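Reticulocyte binding protein (Streptococcus agalactiae COH1, PDB 3FAW) probably hydrolyses alpha-1,6-glucosidic linkages in pullulan and branched alpha-glucans, acting as a secreted, cell-wall-anchored pullulanase of group B Streptococcus. Local coordinates at residues Q120-K125 and G428-M433; D235-K240 and F401-P406. One frame throughout, in Å; residues are numbered along the deposited sequence.

Contact 1 (Q120-K125 and G428-M433); sequences QSWEFK and GTTHAM
Trp122 and His431 meet face to face: the centroids of the indole five-membered ring and the imidazole lie 3.6 Å apart with their planes at 21°. The overlap falls on the indole fusion bond, where His431 CD2 comes within 3.3 Å of Trp122 CD2 and His431 NE2 within 3.3 Å of Trp122 CE2. His431 CD2 sits over the middle of the indole, whereas Trp122 CD2 lies toward the rim of the imidazole, which shows the rings to be slid against each other. Trp122 reaches this place with CG between its backbone N and carbonyl carbon (chi1 71°). Beside the stack, the backbone O of Thr430 approaches Trp122 CZ3 obliquely at 3.7 Å, and Thr430 OG1 is 4.1 Å from Trp122 CH2. The other indole face carries the carboxylate carbon of Glu123 toward its rim, 3.5 Å above the ring plane, while Glu123 OE2 forms a salt bridge with Lys497; Glu123 CD and the imidazole thus lie on opposite faces of the indole. On each side the backbone is the start of a helix. Ser121 is the N-cap of helix 122-129, its OG accepting from Phe124 N (3.2 Å, N-H...O angle 156°), and His431 is the N-cap of helix 432-449, reached through a type I turn from Gly428. The second helix falls between the third and fourth strands of the catalytic TIM barrel, and the first follows the N-terminal beta domain. Although Trp122 NE1 is close to His431 NE2, the angle is too poor for a hydrogen bond. The imidazole spends its nitrogens elsewhere, ND1 on the backbone O of Tyr408 and NE2 on Asp494 OD2, two bonds that fix its rotation and would favour a proton on both nitrogens.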
ATOM      1  N   GLN A 120      -3.128  10.084 -31.554  1.00 17.53           N
ATOM      2  CA  GLN A 120      -1.765  10.351 -31.099  1.00 16.67           C
ATOM      3  C   GLN A 120      -1.350   9.298 -30.079  1.00 15.61           C
ATOM      4  O   GLN A 120      -2.046   9.094 -29.087  1.00 14.36           O
ATOM      5  CB  GLN A 120      -1.663  11.749 -30.488  1.00 17.43           C
ATOM      6  CG  GLN A 120      -1.799  12.870 -31.506  1.00 17.46           C
ATOM      7  CD  GLN A 120      -1.880  14.244 -30.867  1.00 16.30           C
ATOM      8  OE1 GLN A 120      -2.417  14.404 -29.770  1.00 15.31           O
ATOM      9  NE2 GLN A 120      -1.354  15.246 -31.558  1.00 14.07           N
ATOM     10  N   SER A 121      -0.221   8.626 -30.322  1.00 14.53           N
ATOM     11  CA  SER A 121       0.307   7.648 -29.363  1.00 14.01           C
ATOM     12  C   SER A 121       0.727   8.386 -28.097  1.00 13.02           C
ATOM     13  O   SER A 121       1.037   9.572 -28.156  1.00 12.23           O
ATOM     14  CB  SER A 121       1.496   6.869 -29.948  1.00 14.31           C
ATOM     15  OG  SER A 121       2.672   7.664 -30.005  1.00 12.68           O
ATOM     16  N   TRP A 122       0.742   7.697 -26.958  1.00 12.21           N
ATOM     17  CA  TRP A 122       1.147   8.345 -25.708  1.00 12.67           C
ATOM     18  C   TRP A 122       2.594   8.861 -25.759  1.00 12.53           C
ATOM     19  O   TRP A 122       2.887   9.914 -25.193  1.00 14.18           O
ATOM     20  CB  TRP A 122       0.895   7.449 -24.479  1.00 11.70           C
ATOM     21  CG  TRP A 122       1.790   6.242 -24.332  1.00 11.57           C
ATOM     22  CD1 TRP A 122       1.498   4.958 -24.705  1.00 11.65           C
ATOM     23  CD2 TRP A 122       3.094   6.199 -23.738  1.00 11.02           C
ATOM     24  NE1 TRP A 122       2.548   4.127 -24.398  1.00 10.85           N
ATOM     25  CE2 TRP A 122       3.538   4.861 -23.801  1.00  9.57           C
ATOM     26  CE3 TRP A 122       3.933   7.163 -23.163  1.00  9.51           C
ATOM     27  CZ2 TRP A 122       4.787   4.459 -23.311  1.00  9.75           C
ATOM     28  CZ3 TRP A 122       5.176   6.763 -22.678  1.00 11.34           C
ATOM     29  CH2 TRP A 122       5.590   5.420 -22.757  1.00 11.31           C
ATOM     30  N   GLU A 123       3.483   8.138 -26.443  1.00 12.77           N
ATOM     31  CA  GLU A 123       4.867   8.596 -26.641  1.00 14.30           C
ATOM     32  C   GLU A 123       4.918   9.917 -27.416  1.00 13.85           C
ATOM     33  O   GLU A 123       5.708  10.806 -27.092  1.00 13.04           O
ATOM     34  CB  GLU A 123       5.715   7.552 -27.394  1.00 13.96           C
ATOM     35  CG  GLU A 123       5.947   6.239 -26.645  1.00 14.77           C
ATOM     36  CD  GLU A 123       4.925   5.164 -26.980  1.00 15.87           C
ATOM     37  OE1 GLU A 123       3.803   5.504 -27.426  1.00 16.87           O
ATOM     38  OE2 GLU A 123       5.244   3.976 -26.790  1.00 15.74           O
ATOM     39  N   PHE A 124       4.086  10.023 -28.449  1.00 13.83           N
ATOM     40  CA  PHE A 124       3.982  11.242 -29.256  1.00 14.20           C
ATOM     41  C   PHE A 124       3.296  12.369 -28.472  1.00 15.08           C
ATOM     42  O   PHE A 124       3.675  13.536 -28.604  1.00 14.75           O
ATOM     43  CB  PHE A 124       3.223  10.949 -30.560  1.00 15.53           C
ATOM     44  CG  PHE A 124       3.229  12.092 -31.558  1.00 15.36           C
ATOM     45  CD1 PHE A 124       4.415  12.712 -31.926  1.00 13.91           C
ATOM     46  CD2 PHE A 124       2.045  12.516 -32.152  1.00 14.71           C
ATOM     47  CE1 PHE A 124       4.421  13.754 -32.854  1.00 14.59           C
ATOM     48  CE2 PHE A 124       2.042  13.552 -33.081  1.00 15.23           C
ATOM     49  CZ  PHE A 124       3.233  14.173 -33.431  1.00 15.23           C
ATOM     50  N   LYS A 125       2.295  12.018 -27.659  1.00 14.28           N
ATOM     51  CA  LYS A 125       1.646  12.986 -26.761  1.00 14.13           C
ATOM     52  C   LYS A 125       2.645  13.569 -25.751  1.00 14.38           C
ATOM     53  O   LYS A 125       2.587  14.756 -25.439  1.00 14.28           O
ATOM     54  CB  LYS A 125       0.461  12.351 -26.018  1.00 14.99           C
ATOM     55  CG  LYS A 125      -0.769  12.114 -26.886  1.00 14.87           C
ATOM     56  CD  LYS A 125      -1.995  11.741 -26.062  1.00 14.47           C
ATOM     57  CE  LYS A 125      -3.242  11.689 -26.943  1.00 14.03           C
ATOM     58  NZ  LYS A 125      -4.458  11.214 -26.234  1.00 12.72           N
ATOM     59  N   GLY A 428      -0.842   4.301 -15.906  1.00 12.52           N
ATOM     60  CA  GLY A 428       0.333   3.914 -16.692  1.00 11.84           C
ATOM     61  C   GLY A 428       1.537   4.774 -16.374  1.00 11.78           C
ATOM     62  O   GLY A 428       1.820   5.741 -17.083  1.00 12.93           O
ATOM     63  N   THR A 429       2.260   4.413 -15.316  1.00 11.57           N
ATOM     64  CA  THR A 429       3.285   5.299 -14.752  1.00 12.51           C
ATOM     65  C   THR A 429       4.590   5.368 -15.550  1.00 13.31           C
ATOM     66  O   THR A 429       5.538   6.010 -15.111  1.00 14.61           O
ATOM     67  CB  THR A 429       3.586   4.947 -13.273  1.00 13.52           C
ATOM     68  OG1 THR A 429       3.936   3.562 -13.167  1.00 12.31           O
ATOM     69  CG2 THR A 429       2.367   5.254 -12.391  1.00  8.80           C
ATOM     70  N   THR A 430       4.639   4.713 -16.711  1.00 14.12           N
ATOM     71  CA  THR A 430       5.702   4.942 -17.691  1.00 13.18           C
ATOM     72  C   THR A 430       5.402   6.185 -18.545  1.00 13.30           C
ATOM     73  O   THR A 430       6.299   6.743 -19.172  1.00 11.11           O
ATOM     74  CB  THR A 430       5.901   3.719 -18.620  1.00 14.48           C
ATOM     75  OG1 THR A 430       4.668   3.392 -19.274  1.00 13.69           O
ATOM     76  CG2 THR A 430       6.379   2.515 -17.824  1.00 12.40           C
ATOM     77  N   HIS A 431       4.138   6.610 -18.555  1.00 12.50           N
ATOM     78  CA  HIS A 431       3.705   7.783 -19.315  1.00 12.23           C
ATOM     79  C   HIS A 431       4.009   9.031 -18.485  1.00 11.77           C
ATOM     80  O   HIS A 431       3.740   9.061 -17.290  1.00 13.04           O
ATOM     81  CB  HIS A 431       2.208   7.695 -19.663  1.00 10.58           C
ATOM     82  CG  HIS A 431       1.801   6.380 -20.267  1.00  9.96           C
ATOM     83  ND1 HIS A 431       0.488   6.061 -20.543  1.00  6.73           N
ATOM     84  CD2 HIS A 431       2.532   5.298 -20.631  1.00  8.24           C
ATOM     85  CE1 HIS A 431       0.429   4.845 -21.057  1.00  6.72           C
ATOM     86  NE2 HIS A 431       1.656   4.361 -21.126  1.00  6.59           N
ATOM     87  N   ALA A 432       4.570  10.053 -19.130  1.00 11.84           N
ATOM     88  CA  ALA A 432       5.190  11.188 -18.431  1.00 12.64           C
ATOM     89  C   ALA A 432       4.302  11.903 -17.404  1.00 12.64           C
ATOM     90  O   ALA A 432       4.734  12.148 -16.269  1.00 11.54           O
ATOM     91  CB  ALA A 432       5.731  12.202 -19.448  1.00 13.36           C
ATOM     92  N   MET A 433       3.079  12.258 -17.789  1.00 11.98           N
ATOM     93  CA  MET A 433       2.194  13.003 -16.890  0.50 12.55           C
ATOM     94  C   MET A 433       1.545  12.083 -15.850  1.00 12.39           C
ATOM     95  O   MET A 433       1.152  12.538 -14.777  1.00 14.36           O
ATOM     96  CB  MET A 433       1.134  13.774 -17.678  0.50 12.70           C
ATOM     97  CG  MET A 433       1.693  14.717 -18.742  0.50 13.19           C
ATOM     98  SD  MET A 433       2.879  15.931 -18.129  0.50 15.36           S
ATOM     99  CE  MET A 433       4.426  15.059 -18.348  0.50 17.22           C
TER

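Contact 2 (D235-K240 and F401-P406); sequences DIKTAK and FEDIEP
Lys237 and Asp403 join these segments through a single salt bridge, with Lys237 NZ 2.6 Å from Asp403 OD2. The carboxylate is engaged through one oxygen: Asp403 OD1 stays 4.0 Å from Lys237 NZ, so the bridge is one-sided rather than forked. Both residues point across the gap from opposite directions, and their reach is needed, because the nearest pair of CA atoms, those of Lys237 and Asp403, is 11.0 Å apart. The lysine runs nearly extended through its middle torsions and then bends at the last one (chi4 69°), which turns the ammonium group toward the acid; its CE remains 4.0 Å from Asp403 OD2. On the aspartate, CG lies beside the backbone N and anti to the carbonyl carbon (chi1 -75°), a setting that carries the carboxylate out toward the lysine. This is the loose side. The two segments bury only 62 Å² between them, the bridging residues are partly exposed, and the contact lies at the protein surface, where solvent would probably weaken the electrostatic attraction. Packing is denser on the inner side, where Thr238 rests on Leu204 and Leu217 as well as on Tyr399 and Leu400, with its OG1 donating to Ala239 O (2.9 Å). Strand 212-216 runs beneath the bridge, with Val214 touching both Lys237 and Asp403. Backbone oxygens are gripped across the same boundary, that of Lys237 by Tyr399 OH and that of Asp403 by Arg209 NH2. Within 401-406, Ile404 N donates to Phe401 O at 3.0 Å. The lysine loop belongs to the antiparallel beta domain that includes a carbohydrate-binding module 48 region, and the aspartate follows the third barrel strand, an interface of the kind expected where such a module precedes a glycoside hydrolase TIM barrel.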
ATOM      1  N   ASP A 235     -24.284  13.412 -14.628  1.00 18.97           N
ATOM      2  CA  ASP A 235     -23.665  14.712 -14.855  1.00 17.83           C
ATOM      3  C   ASP A 235     -22.440  14.930 -13.965  1.00 17.21           C
ATOM      4  O   ASP A 235     -21.356  15.251 -14.453  1.00 16.93           O
ATOM      5  CB  ASP A 235     -24.687  15.817 -14.607  1.00 17.41           C
ATOM      6  CG  ASP A 235     -24.134  17.193 -14.891  1.00 17.70           C
ATOM      7  OD1 ASP A 235     -23.576  17.389 -15.991  1.00 17.54           O
ATOM      8  OD2 ASP A 235     -24.260  18.078 -14.015  1.00 17.94           O
ATOM      9  N   ILE A 236     -22.627  14.775 -12.659  1.00 16.39           N
ATOM     10  CA  ILE A 236     -21.535  14.908 -11.695  1.00 16.08           C
ATOM     11  C   ILE A 236     -21.310  13.553 -11.023  1.00 16.16           C
ATOM     12  O   ILE A 236     -22.171  13.065 -10.294  1.00 15.24           O
ATOM     13  CB  ILE A 236     -21.842  16.001 -10.651  1.00 16.11           C
ATOM     14  CG1 ILE A 236     -21.808  17.383 -11.315  1.00 15.21           C
ATOM     15  CG2 ILE A 236     -20.846  15.943  -9.506  1.00 14.70           C
ATOM     16  CD1 ILE A 236     -22.461  18.485 -10.494  1.00 15.18           C
ATOM     17  N   LYS A 237     -20.149  12.953 -11.284  1.00 16.77           N
ATOM     18  CA  LYS A 237     -19.848  11.588 -10.830  1.00 16.51           C
ATOM     19  C   LYS A 237     -18.513  11.488 -10.092  1.00 15.08           C
ATOM     20  O   LYS A 237     -17.909  10.412 -10.004  1.00 14.78           O
ATOM     21  CB  LYS A 237     -19.900  10.610 -12.015  1.00 17.54           C
ATOM     22  CG  LYS A 237     -19.307  11.116 -13.326  1.00 17.91           C
ATOM     23  CD  LYS A 237     -19.395  10.025 -14.401  1.00 19.37           C
ATOM     24  CE  LYS A 237     -19.294  10.582 -15.808  1.00 22.00           C
ATOM     25  NZ  LYS A 237     -17.944  11.107 -16.142  1.00 18.59           N
ATOM     26  N   THR A 238     -18.068  12.618  -9.554  1.00 13.33           N
ATOM     27  CA  THR A 238     -16.860  12.685  -8.748  1.00 12.63           C
ATOM     28  C   THR A 238     -17.088  13.650  -7.596  1.00 12.03           C
ATOM     29  O   THR A 238     -18.052  14.422  -7.591  1.00  9.48           O
ATOM     30  CB  THR A 238     -15.639  13.195  -9.562  1.00 13.78           C
ATOM     31  OG1 THR A 238     -15.829  14.573  -9.916  1.00 11.13           O
ATOM     32  CG2 THR A 238     -15.435  12.367 -10.817  1.00 11.53           C
ATOM     33  N   ALA A 239     -16.188  13.608  -6.624  1.00 12.81           N
ATOM     34  CA  ALA A 239     -16.127  14.643  -5.601  1.00 12.81           C
ATOM     35  C   ALA A 239     -15.710  15.947  -6.278  1.00 13.39           C
ATOM     36  O   ALA A 239     -15.232  15.943  -7.419  1.00 13.55           O
ATOM     37  CB  ALA A 239     -15.137  14.259  -4.505  1.00 13.56           C
ATOM     38  N   LYS A 240     -15.909  17.061  -5.582  1.00 12.97           N
ATOM     39  CA  LYS A 240     -15.520  18.364  -6.097  1.00 12.46           C
ATOM     40  C   LYS A 240     -14.224  18.805  -5.422  1.00 12.90           C
ATOM     41  O   LYS A 240     -14.045  18.606  -4.217  1.00 13.05           O
ATOM     42  CB  LYS A 240     -16.632  19.389  -5.852  1.00 11.88           C
ATOM     43  CG  LYS A 240     -17.967  19.033  -6.486  1.00 11.22           C
ATOM     44  CD  LYS A 240     -19.014  20.109  -6.216  1.00 10.13           C
ATOM     45  CE  LYS A 240     -20.396  19.699  -6.711  1.00 10.71           C
ATOM     46  NZ  LYS A 240     -21.032  18.668  -5.824  1.00  3.82           N
ATOM     47  N   PHE A 401      -9.703   9.731 -14.762  1.00 12.48           N
ATOM     48  CA  PHE A 401      -8.636  10.268 -15.603  1.00 10.75           C
ATOM     49  C   PHE A 401      -8.977  10.201 -17.095  1.00 10.70           C
ATOM     50  O   PHE A 401      -8.547  11.061 -17.862  1.00 11.15           O
ATOM     51  CB  PHE A 401      -7.329   9.523 -15.333  1.00 10.90           C
ATOM     52  CG  PHE A 401      -6.595  10.007 -14.112  1.00 10.46           C
ATOM     53  CD1 PHE A 401      -5.710  11.065 -14.198  1.00  7.05           C
ATOM     54  CD2 PHE A 401      -6.787   9.398 -12.880  1.00  6.91           C
ATOM     55  CE1 PHE A 401      -5.031  11.516 -13.076  1.00  8.69           C
ATOM     56  CE2 PHE A 401      -6.119   9.847 -11.756  1.00 10.59           C
ATOM     57  CZ  PHE A 401      -5.235  10.904 -11.856  1.00  9.66           C
ATOM     58  N   GLU A 402      -9.749   9.197 -17.508  1.00 11.50           N
ATOM     59  CA  GLU A 402     -10.072   9.020 -18.932  1.00 11.01           C
ATOM     60  C   GLU A 402     -10.918  10.170 -19.473  1.00 11.81           C
ATOM     61  O   GLU A 402     -10.782  10.549 -20.637  1.00 11.60           O
ATOM     62  CB  GLU A 402     -10.776   7.683 -19.181  1.00 10.74           C
ATOM     63  CG  GLU A 402     -10.764   7.217 -20.647  1.00 11.20           C
ATOM     64  CD  GLU A 402      -9.388   6.781 -21.142  1.00 11.31           C
ATOM     65  OE1 GLU A 402      -8.449   6.670 -20.327  1.00 16.93           O
ATOM     66  OE2 GLU A 402      -9.243   6.536 -22.362  1.00 11.47           O
ATOM     67  N   ASP A 403     -11.786  10.727 -18.631  1.00 12.65           N
ATOM     68  CA  ASP A 403     -12.555  11.914 -19.000  1.00 13.19           C
ATOM     69  C   ASP A 403     -11.666  13.127 -19.267  1.00 14.04           C
ATOM     70  O   ASP A 403     -12.014  13.975 -20.075  1.00 11.29           O
ATOM     71  CB  ASP A 403     -13.557  12.287 -17.900  1.00 14.28           C
ATOM     72  CG  ASP A 403     -14.765  11.363 -17.856  1.00 14.40           C
ATOM     73  OD1 ASP A 403     -14.994  10.600 -18.817  1.00  9.92           O
ATOM     74  OD2 ASP A 403     -15.496  11.416 -16.845  1.00 15.90           O
ATOM     75  N   ILE A 404     -10.533  13.220 -18.571  1.00 14.66           N
ATOM     76  CA  ILE A 404      -9.675  14.403 -18.660  1.00 14.20           C
ATOM     77  C   ILE A 404      -8.936  14.429 -19.987  1.00 14.36           C
ATOM     78  O   ILE A 404      -8.956  15.428 -20.703  1.00 15.97           O
ATOM     79  CB  ILE A 404      -8.649  14.456 -17.507  1.00 13.93           C
ATOM     80  CG1 ILE A 404      -9.367  14.482 -16.150  1.00 14.48           C
ATOM     81  CG2 ILE A 404      -7.741  15.679 -17.656  1.00 15.01           C
ATOM     82  CD1 ILE A 404      -8.437  14.423 -14.951  1.00 10.46           C
ATOM     83  N   GLU A 405      -8.274  13.318 -20.297  1.00 15.53           N
ATOM     84  CA  GLU A 405      -7.549  13.154 -21.554  1.00 15.11           C
ATOM     85  C   GLU A 405      -7.653  11.692 -21.957  1.00 14.04           C
ATOM     86  O   GLU A 405      -7.129  10.825 -21.258  1.00 14.39           O
ATOM     87  CB  GLU A 405      -6.080  13.560 -21.384  1.00 14.91           C
ATOM     88  CG  GLU A 405      -5.185  13.336 -22.612  1.00 16.18           C
ATOM     89  CD  GLU A 405      -5.591  14.156 -23.834  1.00 13.17           C
ATOM     90  OE1 GLU A 405      -6.195  15.236 -23.681  1.00 12.08           O
ATOM     91  OE2 GLU A 405      -5.283  13.720 -24.958  1.00 14.12           O
ATOM     92  N   PRO A 406      -8.336  11.406 -23.077  1.00 13.19           N
ATOM     93  CA  PRO A 406      -8.501  10.009 -23.466  1.00 12.87           C
ATOM     94  C   PRO A 406      -7.221   9.419 -24.055  1.00 13.10           C
ATOM     95  O   PRO A 406      -6.366  10.155 -24.557  1.00 13.52           O
ATOM     96  CB  PRO A 406      -9.613  10.065 -24.519  1.00 13.06           C
ATOM     97  CG  PRO A 406      -9.495  11.419 -25.116  1.00 13.83           C
ATOM     98  CD  PRO A 406      -8.979  12.328 -24.030  1.00 12.49           C
TER

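From the N terminus, the chain leaves the seven-stranded beta domain at residues 120-125, passes through the antiparallel carbohydrate-binding-type sheet and reaches 235-240. It then enters the barrel, and the stretch after the third barrel strand brings 401-406 back to that loop, closing contact 2 over 160 intervening residues. Shortly afterwards 428-433 returns to 120-125 and closes contact 1 over 302, so contact 2 is nested inside contact 1 and the two do not cross. Their centres are 19 Å apart, yet they touch directly: Lys125 NZ forms a 2.9 Å salt bridge with Glu405 OE2. One region of the catalytic domain, 401-433, thereby meets the helix that follows the first beta domain and the loop of the second.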